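Local coordinates for periplasmic binding protein/LacI transcriptional regulator (Brachyspira murdochii, PDB 4KQC) that probably binds a sugar between two lobes, as a solute-binding protein that would deliver it to an ABC transporter, at residues E58-P63 / I79-E84; Q182-T187 / A195-A200; A259-I264 / T306-P311. All blocks are in the same frame, centred on the assembly; numbering follows the deposited sequence. Where two conformers were deposited one is given.

Interaction 1: E58-P63 / I79-E84; sequences EINKNP and IKRIKE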
loop_
_atom_site.group_PDB
_atom_site.type_symbol
_atom_site.label_atom_id
_atom_site.label_comp_id
_atom_site.label_asym_id
_atom_site.label_seq_id
_atom_site.Cartn_x
_atom_site.Cartn_y
_atom_site.Cartn_z
ATOM N N GLU A 58 8.567 -17.054 18.083
ATOM C CA GLU A 58 9.447 -17.440 17.026
ATOM C C GLU A 58 10.927 -17.158 17.400
ATOM O O GLU A 58 11.799 -17.959 17.072
ATOM C CB GLU A 58 9.057 -16.708 15.718
ATOM C CG GLU A 58 7.747 -17.185 15.116
ATOM C CD GLU A 58 7.762 -18.677 14.771
ATOM O OE1 GLU A 58 8.690 -19.096 14.089
ATOM O OE2 GLU A 58 6.919 -19.493 15.264
ATOM N N ILE A 59 11.182 -16.047 18.065
ATOM C CA ILE A 59 12.544 -15.731 18.491
ATOM C C ILE A 59 13.043 -16.870 19.407
ATOM O O ILE A 59 14.188 -17.324 19.321
ATOM C CB ILE A 59 12.593 -14.384 19.231
ATOM C CG1 ILE A 59 12.300 -13.222 18.301
ATOM C CG2 ILE A 59 13.967 -14.219 19.870
ATOM C CD1 ILE A 59 12.011 -11.922 18.983
ATOM N N ASN A 60 12.196 -17.294 20.318
ATOM C CA ASN A 60 12.541 -18.331 21.245
ATOM C C ASN A 60 12.947 -19.661 20.636
ATOM O O ASN A 60 13.659 -20.467 21.284
ATOM C CB ASN A 60 11.378 -18.569 22.234
ATOM C CG ASN A 60 11.104 -17.412 23.157
ATOM O OD1 ASN A 60 11.888 -16.508 23.274
ATOM N ND2 ASN A 60 9.936 -17.417 23.755
ATOM N N LYS A 61 12.503 -19.931 19.401
ATOM C CA LYS A 61 12.891 -21.117 18.618
ATOM C C LYS A 61 14.316 -21.149 18.084
ATOM O O LYS A 61 14.741 -22.188 17.480
ATOM C CB LYS A 61 11.928 -21.314 17.457
ATOM C CG LYS A 61 10.488 -21.539 17.913
ATOM C CD LYS A 61 9.583 -21.773 16.698
ATOM C CE LYS A 61 8.157 -22.057 17.095
ATOM N NZ LYS A 61 7.300 -22.177 15.888
ATOM N N ASN A 62 15.036 -20.038 18.275
ATOM C CA ASN A 62 16.346 -19.846 17.690
ATOM C C ASN A 62 16.375 -20.179 16.196
ATOM O O ASN A 62 17.143 -21.034 15.784
ATOM C CB ASN A 62 17.370 -20.682 18.443
ATOM C CG ASN A 62 17.556 -20.174 19.847
ATOM O OD1 ASN A 62 17.729 -18.947 20.046
ATOM N ND2 ASN A 62 17.446 -21.081 20.868
ATOM N N PRO A 63 15.555 -19.511 15.399
ATOM C CA PRO A 63 15.542 -19.742 13.951
ATOM C C PRO A 63 16.815 -19.239 13.297
ATOM O O PRO A 63 17.555 -18.429 13.838
ATOM C CB PRO A 63 14.333 -18.962 13.476
ATOM C CG PRO A 63 14.230 -17.850 14.449
ATOM C CD PRO A 63 14.698 -18.394 15.774
ATOM N N ILE A 79 12.817 -6.612 18.714
ATOM C CA ILE A 79 13.920 -6.332 17.789
ATOM C C ILE A 79 15.237 -6.221 18.568
ATOM O O ILE A 79 16.291 -6.747 18.160
ATOM C CB ILE A 79 13.632 -5.081 16.952
ATOM C CG1 ILE A 79 12.481 -5.331 16.025
ATOM C CG2 ILE A 79 14.881 -4.633 16.172
ATOM C CD1 ILE A 79 11.852 -4.061 15.532
ATOM N N LYS A 80 15.181 -5.630 19.746
ATOM C CA LYS A 80 16.356 -5.575 20.616
ATOM C C LYS A 80 16.870 -6.946 20.952
ATOM O O LYS A 80 18.110 -7.214 20.924
ATOM C CB LYS A 80 16.053 -4.747 21.891
ATOM C CG LYS A 80 17.274 -4.592 22.743
ATOM C CD LYS A 80 17.135 -3.366 23.606
ATOM C CE LYS A 80 18.267 -3.296 24.593
ATOM N NZ LYS A 80 17.962 -2.199 25.555
ATOM N N ARG A 81 15.955 -7.869 21.280
ATOM C CA ARG A 81 16.347 -9.263 21.581
ATOM C C ARG A 81 16.942 -9.978 20.357
ATOM O O ARG A 81 17.922 -10.704 20.469
ATOM C CB ARG A 81 15.146 -10.001 22.287
ATOM C CG ARG A 81 15.402 -11.401 22.813
ATOM C CD ARG A 81 14.445 -11.746 23.957
ATOM N NE ARG A 81 13.137 -12.075 23.459
ATOM C CZ ARG A 81 12.707 -13.313 23.207
ATOM N NH1 ARG A 81 11.487 -13.507 22.675
ATOM N NH2 ARG A 81 13.497 -14.354 23.414
ATOM N N ILE A 82 16.295 -9.805 19.230
ATOM C CA ILE A 82 16.809 -10.361 17.937
ATOM C C ILE A 82 18.246 -9.916 17.732
ATOM O O ILE A 82 19.123 -10.706 17.348
ATOM C CB ILE A 82 15.882 -9.957 16.778
ATOM C CG1 ILE A 82 14.561 -10.754 16.817
ATOM C CG2 ILE A 82 16.612 -10.163 15.462
ATOM C CD1 ILE A 82 13.456 -10.197 15.910
ATOM N N LYS A 83 18.478 -8.622 17.938
ATOM C CA LYS A 83 19.823 -8.028 17.733
ATOM C C LYS A 83 20.818 -8.684 18.676
ATOM O O LYS A 83 21.869 -9.156 18.250
ATOM C CB LYS A 83 19.787 -6.513 17.890
ATOM C CG LYS A 83 21.110 -5.870 17.514
ATOM C CD LYS A 83 21.091 -4.394 17.801
ATOM C CE LYS A 83 22.189 -3.767 16.978
ATOM N NZ LYS A 83 22.293 -2.317 17.212
ATOM N N GLU A 84 20.449 -8.809 19.961
ATOM C CA GLU A 84 21.333 -9.456 20.914
ATOM C C GLU A 84 21.653 -10.906 20.594
ATOM O O GLU A 84 22.800 -11.346 20.725
ATOM C CB GLU A 84 20.677 -9.351 22.286
ATOM C CG GLU A 84 21.582 -9.811 23.434
ATOM C CD GLU A 84 21.599 -11.297 23.701
ATOM O OE1 GLU A 84 20.698 -12.021 23.219
ATOM O OE2 GLU A 84 22.539 -11.728 24.443
#
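Ile59 on helix 48-60, with Asn60 next to it, faces Arg81 and Ile82 on helix 76-84, an apolar pair beside a polar one. The isoleucines pack at about a right angle, with CD1 of Ile59 3.5 Å from CG1 of Ile82. In Ile59 CG1 lies beside the backbone N and CG2 is anti to it (chi1 -68°), which sends CG1 and CD1 to Ile82 and CG2 over the arginine. CG2 of Ile59 sits 3.5 Å above one face of the Arg81 guanidinium, nearer its rim than its middle. Arg81 starts extended and bends at chi3 (77°), turning the guanidinium so that its NH1/NH2 edge faces OD1 of Asn60. Arg81 NH2 donates to Asn60 OD1 at 2.7 Å, close to the line of the C=O bond and in the guanidinium plane. Arg81 NH1 adds a weak bond to Asn60 OD1 at 3.1 Å, while the amide plane is turned 54° from the guanidinium. The methyl on a face, the oxygen at the edge and a salt bridge from NH1 to Asp56 together limit how the guanidinium can turn. A long arginine suits this spot because its charged end can stay near solvent while its flat face covers an aliphatic neighbour. Deeper in, Ile59 and Ile82 both rest on Ile66 of strand 66-68, so the two helices are packed side by side over that strand of the parallel sheet.

Interaction 2: Q182-T187 / A195-A200; sequences QVIVPT and ANEVNA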
loop_
_atom_site.group_PDB
_atom_site.type_symbol
_atom_site.label_atom_id
_atom_site.label_comp_id
_atom_site.label_asym_id
_atom_site.label_seq_id
_atom_site.Cartn_x
_atom_site.Cartn_y
_atom_site.Cartn_z
ATOM N N GLN A 182 -5.056 18.688 -1.455
ATOM C CA GLN A 182 -5.614 18.699 -0.127
ATOM C C GLN A 182 -5.315 17.332 0.492
ATOM O O GLN A 182 -5.924 16.359 0.103
ATOM C CB GLN A 182 -7.102 18.926 -0.214
ATOM C CG GLN A 182 -7.430 20.230 -0.872
ATOM C CD GLN A 182 -8.930 20.455 -0.918
ATOM O OE1 GLN A 182 -9.705 19.516 -1.132
ATOM N NE2 GLN A 182 -9.342 21.703 -0.710
ATOM N N VAL A 183 -4.387 17.289 1.432
ATOM C CA VAL A 183 -3.932 16.042 2.021
ATOM C C VAL A 183 -4.768 15.847 3.308
ATOM O O VAL A 183 -4.753 16.706 4.214
ATOM C CB VAL A 183 -2.404 16.011 2.267
ATOM C CG1 VAL A 183 -2.008 14.652 2.835
ATOM C CG2 VAL A 183 -1.698 16.295 0.934
ATOM N N ILE A 184 -5.556 14.782 3.341
ATOM C CA ILE A 184 -6.506 14.530 4.426
ATOM C C ILE A 184 -6.180 13.164 5.023
ATOM O O ILE A 184 -6.110 12.137 4.318
ATOM C CB ILE A 184 -7.936 14.497 3.834
ATOM C CG1 ILE A 184 -8.288 15.840 3.231
ATOM C CG2 ILE A 184 -8.949 14.097 4.894
ATOM C CD1 ILE A 184 -9.305 15.755 2.115
ATOM N N VAL A 185 -6.020 13.107 6.340
ATOM C CA VAL A 185 -5.809 11.842 7.041
ATOM C C VAL A 185 -7.042 11.604 7.923
ATOM O O VAL A 185 -7.290 12.364 8.858
ATOM C CB VAL A 185 -4.572 11.916 7.950
ATOM C CG1 VAL A 185 -4.382 10.581 8.708
ATOM C CG2 VAL A 185 -3.316 12.317 7.193
ATOM N N PRO A 186 -7.774 10.520 7.676
ATOM C CA PRO A 186 -8.897 10.282 8.572
ATOM C C PRO A 186 -8.408 9.902 9.961
ATOM O O PRO A 186 -7.325 9.343 10.126
ATOM C CB PRO A 186 -9.673 9.150 7.904
ATOM C CG PRO A 186 -9.254 9.230 6.466
ATOM C CD PRO A 186 -7.759 9.585 6.563
ATOM N N THR A 187 -9.240 10.128 10.974
ATOM C CA THR A 187 -8.777 9.948 12.361
ATOM C C THR A 187 -8.489 8.489 12.675
ATOM O O THR A 187 -7.642 8.183 13.504
ATOM C CB THR A 187 -9.731 10.618 13.371
ATOM O OG1 THR A 187 -9.128 10.603 14.692
ATOM C CG2 THR A 187 -11.111 9.954 13.376
ATOM N N ALA A 195 -15.577 7.661 5.575
ATOM C CA ALA A 195 -16.762 8.172 4.901
ATOM C C ALA A 195 -17.063 9.617 5.268
ATOM O O ALA A 195 -17.494 10.429 4.468
ATOM C CB ALA A 195 -17.954 7.268 5.159
ATOM N N ASN A 196 -16.851 9.984 6.530
ATOM C CA ASN A 196 -17.137 11.334 6.933
ATOM C C ASN A 196 -16.184 12.331 6.268
ATOM O O ASN A 196 -16.547 13.445 6.040
ATOM C CB ASN A 196 -17.055 11.384 8.450
ATOM C CG ASN A 196 -18.322 10.868 9.117
ATOM O OD1 ASN A 196 -19.413 11.124 8.662
ATOM N ND2 ASN A 196 -18.168 10.264 10.238
ATOM N N GLU A 197 -14.946 11.924 6.037
ATOM C CA GLU A 197 -14.010 12.791 5.309
ATOM C C GLU A 197 -14.402 12.884 3.844
ATOM O O GLU A 197 -14.356 13.958 3.291
ATOM C CB GLU A 197 -12.586 12.248 5.373
ATOM C CG GLU A 197 -12.018 12.250 6.738
ATOM C CD GLU A 197 -11.595 13.609 7.240
ATOM O OE1 GLU A 197 -11.866 14.650 6.614
ATOM O OE2 GLU A 197 -10.976 13.629 8.335
ATOM N N VAL A 198 -14.861 11.798 3.266
ATOM C CA VAL A 198 -15.271 11.802 1.828
ATOM C C VAL A 198 -16.552 12.644 1.630
ATOM O O VAL A 198 -16.709 13.377 0.627
ATOM C CB VAL A 198 -15.412 10.402 1.292
ATOM C CG1 VAL A 198 -16.013 10.421 -0.085
ATOM C CG2 VAL A 198 -14.064 9.669 1.327
ATOM N N ASN A 199 -17.424 12.663 2.632
ATOM C CA ASN A 199 -18.584 13.615 2.613
ATOM C C ASN A 199 -18.248 15.050 2.243
ATOM O O ASN A 199 -19.008 15.668 1.511
ATOM C CB ASN A 199 -19.254 13.643 3.999
ATOM C CG ASN A 199 -20.665 14.259 3.962
ATOM O OD1 ASN A 199 -21.444 13.930 3.076
ATOM N ND2 ASN A 199 -21.010 15.054 4.972
ATOM N N ALA A 200 -17.138 15.629 2.751
ATOM C CA ALA A 200 -16.775 17.024 2.437
ATOM C C ALA A 200 -16.325 17.196 1.036
ATOM O O ALA A 200 -16.167 18.317 0.533
ATOM C CB ALA A 200 -15.653 17.542 3.366
HETATM O O HOH W 1 -11.743 11.616 10.214
#
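In Glu197 chi1 (-65°) sets CG beside the backbone N, anti to the carbonyl carbon, and a bend at chi2 (-75°) turns the carboxylate to the end of strand 179-184, where Ile184 and Pro186 receive it. Ile184 keeps CG1 beside its backbone N, which turns the CG2 branch to the glutamate; the two side chains run past each other in opposite directions. The carboxylate end lies against this methyl, CG2 of Ile184 being 3.4 Å from OE1 of Glu197 and 3.6 Å from its CD, while CG of Glu197 rests 4.1 Å from CB of Pro186. No direct hydrogen bond joins the segments. A water supplies the polar link: it accepts from the backbone N of Thr187 at 3.0 Å and donates to OE2 of Glu197 at 2.9 Å. Glutamate suits this partly exposed helix position, since CG can touch Pro186 and OE1 lie by the methyl while OE2 takes the water. Proline, lacking an N-H, fits just beyond the strand, where it presents a compact ring. The contact joins strand and helix of the beta-alpha-beta crossover from edge strand 179-184 through helix 191-199 to strand 208-211, which passes over strand 141-146. Ile184 and Pro186 also rest on Leu146 of that strand, and Pro186 reaches Met216 of helix 214-223.

Interaction 3: A259-I264 / T306-P311; sequences AIRNGI and TNIDDP. With NO3 (nitrate ion), chain F.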
loop_
_atom_site.group_PDB
_atom_site.type_symbol
_atom_site.label_atom_id
_atom_site.label_comp_id
_atom_site.label_asym_id
_atom_site.label_seq_id
_atom_site.Cartn_x
_atom_site.Cartn_y
_atom_site.Cartn_z
ATOM N N ALA A 259 -15.468 -1.552 -8.242
ATOM C CA ALA A 259 -15.566 -0.101 -8.548
ATOM C C ALA A 259 -14.814 0.234 -9.823
ATOM O O ALA A 259 -15.213 1.124 -10.565
ATOM C CB ALA A 259 -15.066 0.746 -7.419
ATOM N N ILE A 260 -13.658 -0.384 -10.021
ATOM C CA ILE A 260 -12.911 -0.190 -11.325
ATOM C C ILE A 260 -13.724 -0.781 -12.490
ATOM O O ILE A 260 -13.904 -0.130 -13.478
ATOM C CB ILE A 260 -11.493 -0.766 -11.268
ATOM C CG1 ILE A 260 -10.668 0.121 -10.331
ATOM C CG2 ILE A 260 -10.849 -0.830 -12.678
ATOM C CD1 ILE A 260 -9.398 -0.494 -9.888
ATOM N N ARG A 261 -14.270 -1.994 -12.338
ATOM C CA ARG A 261 -15.111 -2.564 -13.401
ATOM C C ARG A 261 -16.350 -1.718 -13.740
ATOM O O ARG A 261 -16.742 -1.604 -14.912
ATOM C CB ARG A 261 -15.511 -3.977 -13.039
ATOM C CG ARG A 261 -14.352 -4.961 -13.014
ATOM C CD ARG A 261 -14.879 -6.345 -12.632
ATOM N NE ARG A 261 -13.783 -7.258 -12.413
ATOM C CZ ARG A 261 -13.062 -7.773 -13.400
ATOM N NH1 ARG A 261 -13.356 -7.497 -14.661
ATOM N NH2 ARG A 261 -12.057 -8.610 -13.124
ATOM N N ASN A 262 -16.948 -1.092 -12.728
ATOM C CA ASN A 262 -18.140 -0.282 -12.869
ATOM C C ASN A 262 -17.868 1.175 -13.220
ATOM O O ASN A 262 -18.826 1.959 -13.271
ATOM C CB ASN A 262 -18.881 -0.289 -11.522
ATOM C CG ASN A 262 -19.510 -1.611 -11.189
ATOM O OD1 ASN A 262 -19.822 -2.397 -12.080
ATOM N ND2 ASN A 262 -19.701 -1.876 -9.877
ATOM N N GLY A 263 -16.590 1.583 -13.357
ATOM C CA GLY A 263 -16.253 2.918 -13.776
ATOM C C GLY A 263 -16.254 4.031 -12.738
ATOM O O GLY A 263 -16.139 5.209 -13.077
ATOM N N ILE A 264 -16.420 3.661 -11.449
ATOM C CA ILE A 264 -16.370 4.597 -10.348
ATOM C C ILE A 264 -14.910 5.022 -10.029
ATOM O O ILE A 264 -14.651 6.163 -9.763
ATOM C CB ILE A 264 -17.065 3.997 -9.091
ATOM C CG1 ILE A 264 -18.531 3.628 -9.416
ATOM C CG2 ILE A 264 -16.989 4.984 -7.930
ATOM C CD1 ILE A 264 -19.121 2.637 -8.466
ATOM N N THR A 306 -8.938 -1.815 -18.757
ATOM C CA THR A 306 -8.316 -2.388 -19.933
ATOM C C THR A 306 -7.472 -3.621 -19.653
ATOM O O THR A 306 -7.385 -4.525 -20.515
ATOM C CB THR A 306 -7.453 -1.345 -20.653
ATOM O OG1 THR A 306 -8.259 -0.192 -20.914
ATOM C CG2 THR A 306 -6.899 -1.911 -21.977
ATOM N N ASN A 307 -6.819 -3.687 -18.493
ATOM C CA ASN A 307 -5.909 -4.815 -18.255
ATOM C C ASN A 307 -6.226 -5.643 -17.028
ATOM O O ASN A 307 -5.476 -6.564 -16.681
ATOM C CB ASN A 307 -4.442 -4.364 -18.191
ATOM C CG ASN A 307 -4.134 -3.503 -16.979
ATOM O OD1 ASN A 307 -5.049 -3.118 -16.255
ATOM N ND2 ASN A 307 -2.848 -3.243 -16.732
ATOM N N ILE A 308 -7.334 -5.317 -16.366
ATOM C CA ILE A 308 -7.677 -6.035 -15.128
ATOM C C ILE A 308 -7.813 -7.580 -15.286
ATOM O O ILE A 308 -7.556 -8.339 -14.319
ATOM C CB ILE A 308 -8.970 -5.443 -14.510
ATOM C CG1 ILE A 308 -9.188 -5.892 -13.056
ATOM C CG2 ILE A 308 -10.195 -5.801 -15.359
ATOM C CD1 ILE A 308 -10.212 -5.055 -12.309
ATOM N N ASP A 309 -8.216 -8.039 -16.477
ATOM C CA ASP A 309 -8.323 -9.485 -16.700
ATOM C C ASP A 309 -7.137 -10.085 -17.414
ATOM O O ASP A 309 -7.128 -11.294 -17.705
ATOM C CB ASP A 309 -9.597 -9.800 -17.473
ATOM C CG ASP A 309 -10.825 -9.419 -16.706
ATOM O OD1 ASP A 309 -10.915 -9.843 -15.535
ATOM O OD2 ASP A 309 -11.715 -8.760 -17.287
ATOM N N ASP A 310 -6.117 -9.283 -17.708
ATOM C CA ASP A 310 -4.897 -9.884 -18.254
ATOM C C ASP A 310 -4.311 -10.843 -17.214
ATOM O O ASP A 310 -4.149 -10.468 -16.026
ATOM C CB ASP A 310 -3.868 -8.819 -18.575
ATOM C CG ASP A 310 -4.277 -7.936 -19.695
ATOM O OD1 ASP A 310 -5.395 -8.138 -20.289
ATOM O OD2 ASP A 310 -3.463 -7.016 -19.959
ATOM N N PRO A 311 -3.950 -12.069 -17.615
ATOM C CA PRO A 311 -3.515 -13.020 -16.595
ATOM C C PRO A 311 -2.353 -12.525 -15.739
ATOM O O PRO A 311 -2.322 -12.780 -14.510
ATOM C CB PRO A 311 -3.135 -14.271 -17.440
ATOM C CG PRO A 311 -4.066 -14.146 -18.620
ATOM C CD PRO A 311 -4.090 -12.694 -18.937
HETATM N N NO3 F . -20.322 -5.663 -8.784
HETATM O O1 NO3 F . -19.895 -5.917 -9.910
HETATM O O2 NO3 F . -20.273 -6.626 -7.757
HETATM O O3 NO3 F . -20.873 -4.409 -8.513
#
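Arg261 and Asp309 form a salt bridge between the end of helix 254-261, which closes in a Schellman motif, and a type I beta turn running from Asn307 to Asp310. On the buried side the fit is close but undirected. Ile308 points toward the helix, its CD1 4.3 Å from CG2 of Ile260; both residues are buried, and branched apolar chains suit that. With CG1 anti to its backbone N, Ile308 presents both CD1 and CG2 to the arginine: CD1 stands 4.0 Å above one face of the Arg261 guanidinium, displaced toward the rim, and CG2 of Ile308 comes within 3.7 Å of NH1 of Arg261. The solvent side is polar and held by one firm prong and one weak one. Arg261 stretches from CG to NE along the surface, so that its head extends beyond the isoleucine to the carboxylate. Arg261 NH2 donates to Asp309 OD1 at 2.9 Å, on the syn side of the oxygen. The second prong, Arg261 NH1 to Asp309 OD2, is straight but weak at 3.3 Å. The pair is thus uneven, its planes 20° apart and NH2 28° out of the carboxylate plane. Arginine suits this place by reaching over an apolar residue to a charge. Gly263, the first residue to leave helical angles, has a positive phi, which glycine accepts readily; its N bonds to O of Ile260, and N of Ile264 to O of Ala259 at 2.9 Å. Just before it, ND2 of Asn262 donates to O3 of a nitrate ion, probably from the crystallisation liquor, at 3.1 Å with an N-H...O angle of 166°.

The three contacts follow one another along the chain without overlapping and are divided between the two lobes. Interaction 1 belongs to the lobe built on the all-parallel sheet; interactions 2 and 3 belong to the lobe with the mixed sheet. The centre of interaction 1 is 40 Å from that of interaction 2 and 44 Å from that of interaction 3, which lies on the opposite side of the chain's centre. Interactions 2 and 3 are closer, 25 Å between centres and about 10 Å between nearest atoms, with helix 214-223 touching residues of both. In this family sugars bind between the lobes; no sugar is bound at these contacts, though the Val185 side chain lies about 4 Å from a nitrate, probably from the crystallisation liquor.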